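PDB 4IT1: putative glucarate dehydratase from Pseudomonas fluorescens, which probably catalyses the magnesium-dependent dehydration of D-glucarate to 5-dehydro-4-deoxy-D-glucarate, the first step of D-glucarate breakdown. Local coordinates for residues 96-101 with 131-136; 142-147 with 153-158; 185-190 with 200-205. One frame throughout, in Å; residues are numbered along the deposited sequence.

Contact 1: 96-101 with 131-136; sequences NQLRRI and NAYSAF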
loop_
_atom_site.group_PDB
_atom_site.type_symbol
_atom_site.label_atom_id
_atom_site.label_comp_id
_atom_site.label_asym_id
_atom_site.label_seq_id
_atom_site.Cartn_x
_atom_site.Cartn_y
_atom_site.Cartn_z
ATOM N N ASN A 96 11.905 -4.414 5.752
ATOM C CA ASN A 96 12.144 -5.367 4.665
ATOM C C ASN A 96 13.121 -6.486 5.055
ATOM O O ASN A 96 12.963 -7.632 4.623
ATOM C CB ASN A 96 12.615 -4.646 3.397
ATOM C CG ASN A 96 11.496 -3.876 2.713
ATOM O OD1 ASN A 96 10.314 -4.165 2.913
ATOM N ND2 ASN A 96 11.863 -2.882 1.908
ATOM N N GLN A 97 14.124 -6.138 5.864
ATOM C CA GLN A 97 15.001 -7.115 6.512
ATOM C C GLN A 97 14.163 -8.020 7.413
ATOM O O GLN A 97 14.212 -9.242 7.275
ATOM C CB GLN A 97 16.090 -6.406 7.329
ATOM C CG GLN A 97 16.999 -7.307 8.154
ATOM C CD GLN A 97 18.214 -7.782 7.383
ATOM O OE1 GLN A 97 18.140 -8.730 6.593
ATOM N NE2 GLN A 97 19.351 -7.129 7.617
ATOM N N LEU A 98 13.387 -7.415 8.314
ATOM C CA LEU A 98 12.489 -8.161 9.206
ATOM C C LEU A 98 11.585 -9.166 8.475
ATOM O O LEU A 98 11.330 -10.256 8.994
ATOM C CB LEU A 98 11.631 -7.218 10.061
ATOM C CG LEU A 98 10.500 -7.886 10.865
ATOM C CD1 LEU A 98 11.052 -8.776 11.970
ATOM C CD2 LEU A 98 9.513 -6.891 11.448
ATOM N N ARG A 99 11.105 -8.796 7.288
ATOM C CA ARG A 99 10.289 -9.692 6.468
ATOM C C ARG A 99 11.102 -10.885 5.954
ATOM O O ARG A 99 10.668 -12.031 6.090
ATOM C CB ARG A 99 9.624 -8.939 5.304
ATOM C CG ARG A 99 8.591 -9.762 4.542
ATOM C CD ARG A 99 7.801 -8.931 3.534
ATOM N NE ARG A 99 6.647 -8.255 4.134
ATOM C CZ ARG A 99 5.466 -8.829 4.376
ATOM N NH1 ARG A 99 5.259 -10.107 4.079
ATOM N NH2 ARG A 99 4.485 -8.122 4.923
ATOM N N ARG A 100 12.277 -10.617 5.381
ATOM C CA ARG A 100 13.132 -11.685 4.852
ATOM C C ARG A 100 13.530 -12.685 5.935
ATOM O O ARG A 100 13.651 -13.883 5.669
ATOM C CB ARG A 100 14.378 -11.117 4.181
ATOM C CG ARG A 100 14.171 -10.649 2.747
ATOM C CD ARG A 100 15.495 -10.256 2.109
ATOM N NE ARG A 100 16.325 -9.483 3.034
ATOM C CZ ARG A 100 16.534 -8.169 2.967
ATOM N NH1 ARG A 100 17.302 -7.585 3.875
ATOM N NH2 ARG A 100 15.993 -7.438 2.002
ATOM N N ILE A 101 13.716 -12.177 7.151
ATOM C CA ILE A 101 14.039 -12.994 8.318
ATOM C C ILE A 101 12.878 -13.919 8.704
ATOM O O ILE A 101 13.083 -15.123 8.884
ATOM C CB ILE A 101 14.502 -12.110 9.506
ATOM C CG1 ILE A 101 15.926 -11.610 9.243
ATOM C CG2 ILE A 101 14.436 -12.856 10.837
ATOM C CD1 ILE A 101 16.366 -10.494 10.163
ATOM N N ASN A 131 1.388 -13.615 10.227
ATOM C CA ASN A 131 1.154 -13.491 11.664
ATOM C C ASN A 131 2.410 -13.087 12.429
ATOM O O ASN A 131 2.361 -12.218 13.305
ATOM C CB ASN A 131 0.605 -14.792 12.241
ATOM C CG ASN A 131 -0.731 -15.168 11.653
ATOM O OD1 ASN A 131 -1.238 -14.499 10.753
ATOM N ND2 ASN A 131 -1.317 -16.243 12.164
ATOM N N ALA A 132 3.531 -13.716 12.086
ATOM C CA ALA A 132 4.801 -13.444 12.753
ATOM C C ALA A 132 5.381 -12.078 12.373
ATOM O O ALA A 132 5.955 -11.388 13.219
ATOM C CB ALA A 132 5.804 -14.553 12.467
ATOM N N TYR A 133 5.241 -11.694 11.105
ATOM C CA TYR A 133 5.677 -10.370 10.667
ATOM C C TYR A 133 4.859 -9.301 11.387
ATOM O O TYR A 133 5.422 -8.410 12.020
ATOM C CB TYR A 133 5.591 -10.215 9.144
ATOM C CG TYR A 133 6.072 -8.865 8.643
ATOM C CD1 TYR A 133 7.434 -8.557 8.596
ATOM C CD2 TYR A 133 5.161 -7.890 8.225
ATOM C CE1 TYR A 133 7.873 -7.321 8.145
ATOM C CE2 TYR A 133 5.588 -6.651 7.773
ATOM C CZ TYR A 133 6.943 -6.370 7.734
ATOM O OH TYR A 133 7.371 -5.137 7.284
ATOM N N SER A 134 3.536 -9.427 11.330
ATOM C CA SER A 134 2.635 -8.482 11.985
ATOM C C SER A 134 2.925 -8.299 13.477
ATOM O O SER A 134 2.824 -7.186 13.996
ATOM C CB SER A 134 1.186 -8.914 11.800
ATOM O OG SER A 134 0.314 -8.175 12.645
ATOM N N ALA A 135 3.266 -9.394 14.157
ATOM C CA ALA A 135 3.524 -9.368 15.598
ATOM C C ALA A 135 4.640 -8.378 15.956
ATOM O O ALA A 135 4.489 -7.555 16.870
ATOM C CB ALA A 135 3.859 -10.763 16.102
ATOM N N PHE A 136 5.737 -8.451 15.206
ATOM C CA PHE A 136 6.896 -7.607 15.436
ATOM C C PHE A 136 6.832 -6.256 14.713
ATOM O O PHE A 136 7.320 -5.252 15.241
ATOM C CB PHE A 136 8.178 -8.363 15.088
ATOM C CG PHE A 136 8.431 -9.551 15.977
ATOM C CD1 PHE A 136 8.539 -9.394 17.359
ATOM C CD2 PHE A 136 8.553 -10.827 15.441
ATOM C CE1 PHE A 136 8.766 -10.487 18.185
ATOM C CE2 PHE A 136 8.785 -11.924 16.262
ATOM C CZ PHE A 136 8.891 -11.753 17.635
#
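R99 lays its guanidinium over one face of the Y133 ring, a cation-pi contact in which R99 CZ stands 4.1 Å from the Y133 ring centroid and close to the ring normal. The two planes are 42° apart, a tilt rather than a flat stack, which brings NH2 lowest: R99 NH2 lies 3.4 Å from both CD2 and CE2 of Y133. The arginine chain gets there by leaving its helix extended and then bending at chi3 (-85°), which turns the guanidinium in above the ring. The same NH2 makes a salt bridge to D324, so its positive charge probably serves both the aromatic face and the D324 carboxylate.

These are neighbouring helices of the N-terminal domain of the mandelate racemase/muconate lactonizing enzyme family, helix 95-107 and helix 128-148, running closer to antiparallel than parallel, with their axes 9.8 Å apart at this level.

The apolar part belongs to L98. Its CD2 meets Y133 CE1 at 3.7 Å, coming in obliquely, and touches F136 CB at 4.1 Å, while the F136 ring itself leads away toward V83 and L87 of helix 74-87. L98 also reaches L87, which makes this a three-helix junction. With chi1 at -178°, Y133 swings its ring away from its own backbone N and across to L98 and R99. Putting an alanine at Y133 would probably open a gap beside L98 and leave the R99 guanidinium without its aromatic face, held chiefly by D324.

Contact 2: 142-147 with 153-158; sequences DLQARY and VDLLGG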
loop_
_atom_site.group_PDB
_atom_site.type_symbol
_atom_site.label_atom_id
_atom_site.label_comp_id
_atom_site.label_asym_id
_atom_site.label_seq_id
_atom_site.Cartn_x
_atom_site.Cartn_y
_atom_site.Cartn_z
ATOM N N ASP A 142 5.905 1.035 16.711
ATOM C CA ASP A 142 5.734 1.639 18.030
ATOM C C ASP A 142 7.071 2.150 18.552
ATOM O O ASP A 142 7.123 3.178 19.224
ATOM C CB ASP A 142 5.136 0.651 19.026
ATOM C CG ASP A 142 4.830 1.291 20.374
ATOM O OD1 ASP A 142 4.320 2.431 20.396
ATOM O OD2 ASP A 142 5.095 0.654 21.415
ATOM N N LEU A 143 8.144 1.435 18.219
ATOM C CA LEU A 143 9.490 1.855 18.577
ATOM C C LEU A 143 9.821 3.171 17.890
ATOM O O LEU A 143 10.136 4.161 18.556
ATOM C CB LEU A 143 10.519 0.797 18.171
ATOM C CG LEU A 143 11.803 0.611 18.988
ATOM C CD1 LEU A 143 12.987 0.482 18.046
ATOM C CD2 LEU A 143 12.063 1.728 19.989
ATOM N N GLN A 144 9.751 3.165 16.557
ATOM C CA GLN A 144 10.019 4.343 15.730
ATOM C C GLN A 144 9.273 5.571 16.240
ATOM O O GLN A 144 9.834 6.661 16.300
ATOM C CB GLN A 144 9.615 4.077 14.281
ATOM C CG GLN A 144 10.456 3.037 13.562
ATOM C CD GLN A 144 10.015 2.807 12.127
ATOM O OE1 GLN A 144 9.418 3.681 11.500
ATOM N NE2 GLN A 144 10.321 1.629 11.596
ATOM N N ALA A 145 8.012 5.370 16.615
ATOM C CA ALA A 145 7.128 6.439 17.063
ATOM C C ALA A 145 7.532 7.035 18.412
ATOM O O ALA A 145 7.381 8.242 18.625
ATOM C CB ALA A 145 5.695 5.944 17.109
ATOM N N ARG A 146 8.027 6.186 19.315
ATOM C CA ARG A 146 8.540 6.623 20.619
ATOM C C ARG A 146 9.818 7.465 20.460
ATOM O O ARG A 146 9.989 8.484 21.137
ATOM C CB ARG A 146 8.809 5.416 21.531
ATOM C CG ARG A 146 7.571 4.679 22.036
ATOM C CD ARG A 146 7.010 5.327 23.290
ATOM N NE ARG A 146 5.843 4.618 23.813
ATOM C CZ ARG A 146 4.962 5.148 24.661
ATOM N NH1 ARG A 146 5.101 6.402 25.080
ATOM N NH2 ARG A 146 3.929 4.430 25.084
ATOM N N TYR A 147 10.697 7.027 19.560
ATOM C CA TYR A 147 11.946 7.716 19.228
ATOM C C TYR A 147 11.700 9.054 18.523
ATOM O O TYR A 147 12.464 10.008 18.691
ATOM C CB TYR A 147 12.797 6.788 18.362
ATOM C CG TYR A 147 14.040 7.372 17.720
ATOM C CD1 TYR A 147 15.027 8.008 18.477
ATOM C CD2 TYR A 147 14.254 7.229 16.348
ATOM C CE1 TYR A 147 16.174 8.514 17.876
ATOM C CE2 TYR A 147 15.398 7.725 15.741
ATOM C CZ TYR A 147 16.353 8.368 16.505
ATOM O OH TYR A 147 17.482 8.858 15.886
ATOM N N VAL A 153 0.223 6.685 14.314
ATOM C CA VAL A 153 -0.537 7.099 13.136
ATOM C C VAL A 153 0.222 8.059 12.191
ATOM O O VAL A 153 0.018 8.020 10.972
ATOM C CB VAL A 153 -1.913 7.658 13.559
ATOM C CG1 VAL A 153 -1.768 8.958 14.350
ATOM C CG2 VAL A 153 -2.825 7.828 12.355
ATOM N N ASP A 154 1.111 8.885 12.753
ATOM C CA ASP A 154 1.889 9.854 11.974
ATOM C C ASP A 154 2.913 9.195 11.055
ATOM O O ASP A 154 3.250 9.739 9.994
ATOM C CB ASP A 154 2.561 10.890 12.892
ATOM C CG ASP A 154 1.565 11.908 13.475
ATOM O OD1 ASP A 154 0.369 11.893 13.101
ATOM O OD2 ASP A 154 1.986 12.735 14.314
ATOM N N LEU A 155 3.403 8.025 11.465
ATOM C CA LEU A 155 4.266 7.196 10.623
ATOM C C LEU A 155 3.510 6.679 9.411
ATOM O O LEU A 155 4.099 6.413 8.366
ATOM C CB LEU A 155 4.800 6.003 11.414
ATOM C CG LEU A 155 5.885 6.265 12.450
ATOM C CD1 LEU A 155 5.849 5.171 13.498
ATOM C CD2 LEU A 155 7.253 6.347 11.789
ATOM N N LEU A 156 2.198 6.535 9.570
ATOM C CA LEU A 156 1.335 5.997 8.532
ATOM C C LEU A 156 0.637 7.106 7.726
ATOM O O LEU A 156 -0.420 6.872 7.135
ATOM C CB LEU A 156 0.299 5.052 9.159
ATOM C CG LEU A 156 0.776 4.061 10.236
ATOM C CD1 LEU A 156 -0.388 3.316 10.876
ATOM C CD2 LEU A 156 1.793 3.078 9.681
ATOM N N GLY A 157 1.225 8.306 7.715
ATOM C CA GLY A 157 0.700 9.441 6.940
ATOM C C GLY A 157 -0.214 10.439 7.650
ATOM O O GLY A 157 -0.655 11.412 7.039
ATOM N N GLY A 158 -0.514 10.198 8.928
ATOM C CA GLY A 158 -1.327 11.116 9.731
ATOM C C GLY A 158 -2.769 10.694 9.938
ATOM O O GLY A 158 -3.321 9.942 9.138
#
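L155 drives its two methyl groups against Q144 and A145, on a face of helix 128-148 in the N-terminal domain of this mandelate racemase/muconate lactonizing enzyme family member. The chain leaves that helix, doubles back through 153-158, and continues toward strand 163-170, the first strand of the barrel, so the contact ties the connecting loop back to the helix it has just left.

The apolar packing is small and entirely buried. L155 CD1 sits 3.7 Å from A145 CB and 4.0 Å from Q144 CB, close in on the helix surface, where the short alanine side chain lets the leucine approach. With CG anti to its carbonyl carbon (chi1 -74°), L155 sends both methyls toward the helix.

The polar group here is the Q144 amide, whose chain runs extended beyond CG and passes L155 at a slant. Its two ends fare differently: NE2 gives a hydrogen bond to the carbonyl of P92, whereas OE1 faces L155 CD2 at 3.4 Å and has no hydrogen-bond partner in the model. The P92 bond probably sets which way round the amide lies, at the cost of turning its oxygen to a methyl group.

Beyond these side chains, V153 and H356 join the loop to helix 348-360, D154 forms a salt bridge with R398, and G158 O accepts a bond from N96 of the second subunit.

Backbone bonds keep 153-158 curled in the pattern of a Schellman motif. G157 takes a positive phi of 95°, its N makes a weak bond to D154 O, and V153 O receives L156 N and G158 N from opposite faces of its carbonyl plane, each at 3.0 Å.

Contact 3: 185-190 with 200-205; sequences DNWGEA and AARMIE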
loop_
_atom_site.group_PDB
_atom_site.type_symbol
_atom_site.label_atom_id
_atom_site.label_comp_id
_atom_site.label_asym_id
_atom_site.label_seq_id
_atom_site.Cartn_x
_atom_site.Cartn_y
_atom_site.Cartn_z
ATOM N N ASP A 185 -18.759 -15.344 35.680
ATOM C CA ASP A 185 -18.759 -13.942 35.240
ATOM C C ASP A 185 -20.074 -13.261 35.625
ATOM O O ASP A 185 -21.082 -13.933 35.856
ATOM C CB ASP A 185 -18.518 -13.853 33.721
ATOM C CG ASP A 185 -19.679 -14.424 32.897
ATOM O OD1 ASP A 185 -20.774 -13.827 32.891
ATOM O OD2 ASP A 185 -19.496 -15.468 32.237
ATOM N N ASN A 186 -20.065 -11.931 35.680
ATOM C CA ASN A 186 -21.253 -11.164 36.085
ATOM C C ASN A 186 -22.354 -11.017 35.018
ATOM O O ASN A 186 -23.463 -10.557 35.330
ATOM C CB ASN A 186 -20.848 -9.790 36.645
ATOM C CG ASN A 186 -19.635 -9.197 35.941
ATOM O OD1 ASN A 186 -19.424 -9.407 34.745
ATOM N ND2 ASN A 186 -18.828 -8.452 36.688
ATOM N N TRP A 187 -22.051 -11.424 33.779
ATOM C CA TRP A 187 -22.969 -11.276 32.631
ATOM C C TRP A 187 -24.239 -12.134 32.717
ATOM O O TRP A 187 -25.294 -11.741 32.213
ATOM C CB TRP A 187 -22.253 -11.582 31.300
ATOM C CG TRP A 187 -21.097 -10.675 30.963
ATOM C CD1 TRP A 187 -19.786 -10.846 31.314
ATOM C CD2 TRP A 187 -21.152 -9.465 30.198
ATOM N NE1 TRP A 187 -19.023 -9.811 30.827
ATOM C CE2 TRP A 187 -19.837 -8.952 30.132
ATOM C CE3 TRP A 187 -22.191 -8.755 29.572
ATOM C CZ2 TRP A 187 -19.531 -7.761 29.463
ATOM C CZ3 TRP A 187 -21.885 -7.580 28.901
ATOM C CH2 TRP A 187 -20.564 -7.093 28.855
ATOM N N GLY A 188 -24.139 -13.308 33.336
ATOM C CA GLY A 188 -25.257 -14.256 33.346
ATOM C C GLY A 188 -25.419 -14.920 31.987
ATOM O O GLY A 188 -24.600 -14.717 31.085
ATOM N N GLU A 189 -26.475 -15.714 31.831
ATOM C CA GLU A 189 -26.692 -16.431 30.584
ATOM C C GLU A 189 -27.390 -15.558 29.545
ATOM O O GLU A 189 -28.054 -14.573 29.881
ATOM C CB GLU A 189 -27.442 -17.752 30.813
ATOM C CG GLU A 189 -28.952 -17.643 30.952
ATOM C CD GLU A 189 -29.657 -18.987 30.849
ATOM O OE1 GLU A 189 -29.016 -20.030 31.108
ATOM O OE2 GLU A 189 -30.861 -19.003 30.512
ATOM N N ALA A 190 -27.219 -15.930 28.280
ATOM C CA ALA A 190 -27.819 -15.215 27.168
ATOM C C ALA A 190 -28.199 -16.207 26.076
ATOM O O ALA A 190 -27.371 -16.585 25.248
ATOM C CB ALA A 190 -26.860 -14.153 26.640
ATOM N N ALA A 200 -26.788 -6.197 25.416
ATOM C CA ALA A 200 -26.457 -5.024 24.603
ATOM C C ALA A 200 -26.610 -3.739 25.411
ATOM O O ALA A 200 -25.703 -2.897 25.433
ATOM C CB ALA A 200 -27.325 -4.974 23.352
ATOM N N ALA A 201 -27.756 -3.607 26.079
ATOM C CA ALA A 201 -28.026 -2.469 26.958
ATOM C C ALA A 201 -26.850 -2.219 27.896
ATOM O O ALA A 201 -26.367 -1.088 27.997
ATOM C CB ALA A 201 -29.309 -2.690 27.745
ATOM N N ARG A 202 -26.369 -3.282 28.543
ATOM C CA ARG A 202 -25.221 -3.178 29.434
ATOM C C ARG A 202 -24.027 -2.546 28.737
ATOM O O ARG A 202 -23.375 -1.663 29.297
ATOM C CB ARG A 202 -24.838 -4.542 30.004
ATOM C CG ARG A 202 -23.495 -4.528 30.720
ATOM C CD ARG A 202 -23.264 -5.800 31.511
ATOM N NE ARG A 202 -21.883 -5.886 31.984
ATOM C CZ ARG A 202 -21.457 -6.748 32.903
ATOM N NH1 ARG A 202 -22.309 -7.606 33.461
ATOM N NH2 ARG A 202 -20.179 -6.746 33.272
ATOM N N MET A 203 -23.759 -2.996 27.512
ATOM C CA MET A 203 -22.604 -2.530 26.742
ATOM C C MET A 203 -22.771 -1.096 26.255
ATOM O O MET A 203 -21.833 -0.296 26.334
ATOM C CB MET A 203 -22.356 -3.446 25.541
ATOM C CG MET A 203 -21.729 -4.784 25.884
ATOM S SD MET A 203 -21.300 -5.703 24.394
ATOM C CE MET A 203 -20.464 -7.115 25.099
ATOM N N ILE A 204 -23.962 -0.792 25.734
ATOM C CA ILE A 204 -24.300 0.557 25.264
ATOM C C ILE A 204 -24.230 1.583 26.404
ATOM O O ILE A 204 -23.626 2.642 26.244
ATOM C CB ILE A 204 -25.671 0.591 24.540
ATOM C CG1 ILE A 204 -25.612 -0.258 23.261
ATOM C CG2 ILE A 204 -26.085 2.028 24.226
ATOM C CD1 ILE A 204 -26.940 -0.458 22.563
ATOM N N GLU A 205 -24.829 1.251 27.550
ATOM C CA GLU A 205 -24.717 2.067 28.766
ATOM C C GLU A 205 -23.255 2.339 29.145
ATOM O O GLU A 205 -22.880 3.485 29.408
ATOM C CB GLU A 205 -25.485 1.407 29.929
ATOM C CG GLU A 205 -24.966 1.693 31.341
ATOM C CD GLU A 205 -25.342 3.071 31.871
ATOM O OE1 GLU A 205 -24.481 3.720 32.505
ATOM O OE2 GLU A 205 -26.498 3.505 31.665
#
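R202 reaches from its helix across the indole of W187 to N186, and from CG onward each atom meets the loop. CB points toward the loop 185-190 and starts the side chain outward, CG being anti to the backbone N (chi1 169°). The chain then stays fully extended. CG passes W187 CZ3, and CD drops to 3.4 Å from W187 CZ3, the nearest approach to the ring. NE follows, 3.5 Å from W187 CZ3 and close to CH2 as well. CZ stands 3.8 Å from the centroid of the W187 six-membered ring, almost on its normal, and the guanidinium lies flat on the indole with planes 12° apart, a stacked cation-pi pair. At the tip, NH1 lies over the fused side of the indole near CD2, while NH2 donates to N186 OD1 at 3.1 Å, fairly straight at 154°, from above the amide's carbonyl plane. That bond and the stack together restrain the guanidinium's rotation.

M203, one residue on, brings CE to 3.8 Å from W187 CH2, so the far end of the indole lies between helix residues.

Helix 193-207 follows strand 163-170 in the barrel, and the loop 185-190 belongs to the long connection between them. A200 packs on L170, and M203 on both A168 and L170, of that strand, M203 about 10 Å by side chain from the predicted catalytic K215, and W187 meets the ring of W374.

In the fold
Contacts 1 and 2 share helix 128-148, use it at successive levels with centres about 17 Å apart, and are both buried in the N-terminal domain. Contact 3 lies in the barrel domain, across the chain's centre from contact 1 and about 39 Å from it between centres, and is only partly buried. An arginine over an aromatic ring appears in both contacts 1 and 3, but tilted and backed by a carboxylate in the first, flat and ended by an asparagine amide in the third. Contact 2 has no charge across it: leucine methyls meet an alanine and a glutamine amide. Contacts 1 and 2 both border the second subunit, whereas contact 3 touches no other chain.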